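Cryptic loci regulator 2 (Schizosaccharomyces pombe 972h-, PDB 5IKJ) promotes heterochromatic transcriptional silencing as part of the SHREC repressor complex, acting upstream of histone deacetylases and helping to position nucleosomes. Local coordinates at residues W238-R243 against E497-K502. Sequence-based numbering, arbitrary orientation.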
# COMPACT_ATOMS: atom_id res chain seq x y z
N TRP A 238 -9.66 2.90 4.15
CA TRP A 238 -10.54 3.95 3.63
C TRP A 238 -10.99 3.57 2.22
O TRP A 238 -10.71 4.28 1.25
CB TRP A 238 -9.82 5.30 3.64
CG TRP A 238 -8.97 5.52 4.85
CD1 TRP A 238 -7.61 5.45 4.92
CD2 TRP A 238 -9.42 5.84 6.17
NE1 TRP A 238 -7.18 5.71 6.20
CE2 TRP A 238 -8.27 5.95 6.99
CE3 TRP A 238 -10.68 6.05 6.74
CZ2 TRP A 238 -8.35 6.26 8.34
CZ3 TRP A 238 -10.75 6.36 8.09
CH2 TRP A 238 -9.59 6.46 8.88
N PRO A 239 -11.70 2.45 2.08
CA PRO A 239 -11.97 1.92 0.74
C PRO A 239 -13.02 2.69 -0.04
O PRO A 239 -12.93 2.73 -1.28
CB PRO A 239 -12.43 0.48 1.02
CG PRO A 239 -13.00 0.54 2.40
CD PRO A 239 -12.16 1.53 3.14
N SER A 240 -14.00 3.30 0.62
CA SER A 240 -15.07 4.00 -0.10
C SER A 240 -14.55 5.38 -0.45
O SER A 240 -14.76 6.36 0.26
CB SER A 240 -16.34 4.07 0.75
OG SER A 240 -17.48 4.29 -0.06
N SER A 241 -13.86 5.47 -1.59
CA SER A 241 -13.09 6.66 -1.92
C SER A 241 -12.63 6.56 -3.37
O SER A 241 -12.73 5.51 -4.01
CB SER A 241 -11.89 6.81 -0.98
OG SER A 241 -11.06 5.66 -1.05
N TYR A 242 -12.14 7.69 -3.87
CA TYR A 242 -11.48 7.73 -5.17
C TYR A 242 -9.98 7.53 -4.99
O TYR A 242 -9.41 7.81 -3.93
CB TYR A 242 -11.77 9.05 -5.88
CG TYR A 242 -13.22 9.17 -6.28
CD1 TYR A 242 -13.67 8.69 -7.51
CD2 TYR A 242 -14.16 9.75 -5.43
CE1 TYR A 242 -14.99 8.79 -7.88
CE2 TYR A 242 -15.49 9.86 -5.80
CZ TYR A 242 -15.90 9.38 -7.02
OH TYR A 242 -17.22 9.48 -7.38
N ARG A 243 -9.33 7.04 -6.04
CA ARG A 243 -7.99 6.49 -5.93
C ARG A 243 -7.00 7.30 -6.76
O ARG A 243 -7.34 7.87 -7.80
CB ARG A 243 -7.98 5.02 -6.35
CG ARG A 243 -8.81 4.15 -5.42
CD ARG A 243 -9.01 2.74 -5.92
NE ARG A 243 -9.63 1.91 -4.89
CZ ARG A 243 -10.15 0.70 -5.10
NH1 ARG A 243 -10.12 0.16 -6.31
NH2 ARG A 243 -10.69 0.03 -4.09
N GLU A 497 -19.47 1.07 -3.32
CA GLU A 497 -20.41 0.92 -2.23
C GLU A 497 -21.78 1.44 -2.67
O GLU A 497 -21.86 2.34 -3.52
CB GLU A 497 -19.92 1.67 -0.99
CG GLU A 497 -18.67 1.07 -0.34
CD GLU A 497 -17.41 1.32 -1.15
OE1 GLU A 497 -17.47 2.10 -2.12
OE2 GLU A 497 -16.36 0.73 -0.81
N PRO A 498 -22.87 0.90 -2.13
CA PRO A 498 -24.20 1.21 -2.69
C PRO A 498 -24.56 2.68 -2.61
O PRO A 498 -25.34 3.16 -3.45
CB PRO A 498 -25.14 0.34 -1.86
CG PRO A 498 -24.41 0.07 -0.59
CD PRO A 498 -22.96 0.03 -0.94
N TRP A 499 -24.03 3.42 -1.64
CA TRP A 499 -24.29 4.85 -1.54
C TRP A 499 -23.37 5.67 -2.43
O TRP A 499 -23.60 6.88 -2.59
CB TRP A 499 -24.14 5.32 -0.10
CG TRP A 499 -22.75 5.16 0.44
CD1 TRP A 499 -21.67 5.97 0.21
CD2 TRP A 499 -22.28 4.11 1.30
NE1 TRP A 499 -20.56 5.49 0.87
CE2 TRP A 499 -20.91 4.36 1.55
CE3 TRP A 499 -22.88 3.00 1.89
CZ2 TRP A 499 -20.14 3.53 2.36
CZ3 TRP A 499 -22.11 2.18 2.70
CH2 TRP A 499 -20.75 2.44 2.92
N PHE A 500 -22.34 5.05 -3.01
CA PHE A 500 -21.28 5.80 -3.66
C PHE A 500 -21.77 6.55 -4.90
O PHE A 500 -21.23 7.61 -5.24
CB PHE A 500 -20.13 4.86 -4.04
CG PHE A 500 -18.86 5.55 -4.40
CD1 PHE A 500 -17.98 5.98 -3.42
CD2 PHE A 500 -18.52 5.77 -5.73
CE1 PHE A 500 -16.80 6.62 -3.75
CE2 PHE A 500 -17.35 6.41 -6.06
CZ PHE A 500 -16.48 6.83 -5.07
N VAL A 501 -22.78 6.02 -5.59
CA VAL A 501 -23.21 6.57 -6.87
C VAL A 501 -24.73 6.52 -6.94
O VAL A 501 -25.31 5.43 -7.06
CB VAL A 501 -22.60 5.82 -8.07
CG1 VAL A 501 -22.81 6.63 -9.34
CG2 VAL A 501 -21.13 5.53 -7.84
N LYS A 502 -25.37 7.68 -6.86
CA LYS A 502 -26.76 7.80 -7.27
C LYS A 502 -26.84 7.59 -8.78
O LYS A 502 -26.16 8.28 -9.54
CB LYS A 502 -27.32 9.17 -6.88
CG LYS A 502 -26.57 10.33 -7.51
CD LYS A 502 -27.11 11.68 -7.08
CE LYS A 502 -26.37 12.80 -7.79
NZ LYS A 502 -26.89 14.14 -7.43
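Phe500 and Ser240 bury the most surface where a type I beta turn, Glu497 to Phe500, meets an inverse gamma turn centred on Ser240. Two loops are thus joined: 238-243, between helix 214-237 and strand 247-252 of the five-stranded antiparallel sheet, and 497-502, which follows strand 491-494 of the larger mixed sheet. The contact is largely buried and lies within one chain. Phe500 points its ring at the opposing loop, CG anti to its own backbone N (chi1 -166°), and the ring runs past the Ser240 hydroxyl and the Ser241 amide, CE1 lying 3.8 Å from Ser241 N. At the far end of the ring, Phe500 CZ sits 3.2 Å above the plane of the Tyr242 ring, displaced toward its rim. The two planes meet at 46°, so the rings cross obliquely. Phe500 CE2 packs 3.3 Å from Tyr242 OH, whose weak hydrogen bond runs to Ile309 O; Pro311 touches both rings. An alanine in place of Tyr242 would probably leave the CZ end of Phe500 without its aromatic support and Ile309 O without the phenol hydroxyl. On the Ser240 side of this aromatic pair the link turns polar. Ser240 OG donates a weak hydrogen bond to Glu497 OE1 at 3.0 Å, while OE2 forms a salt bridge with Arg462, so the carboxylate has a partner on each oxygen. Within the beta turn, Glu497 CB lies 3.8 Å above one face of the Trp499 indole, over its centre. Within 238-243, the Ser241 side chain bends back across the loop, and its OG donates to Trp238 O at 2.7 Å, with a C=O...OG angle of 159°.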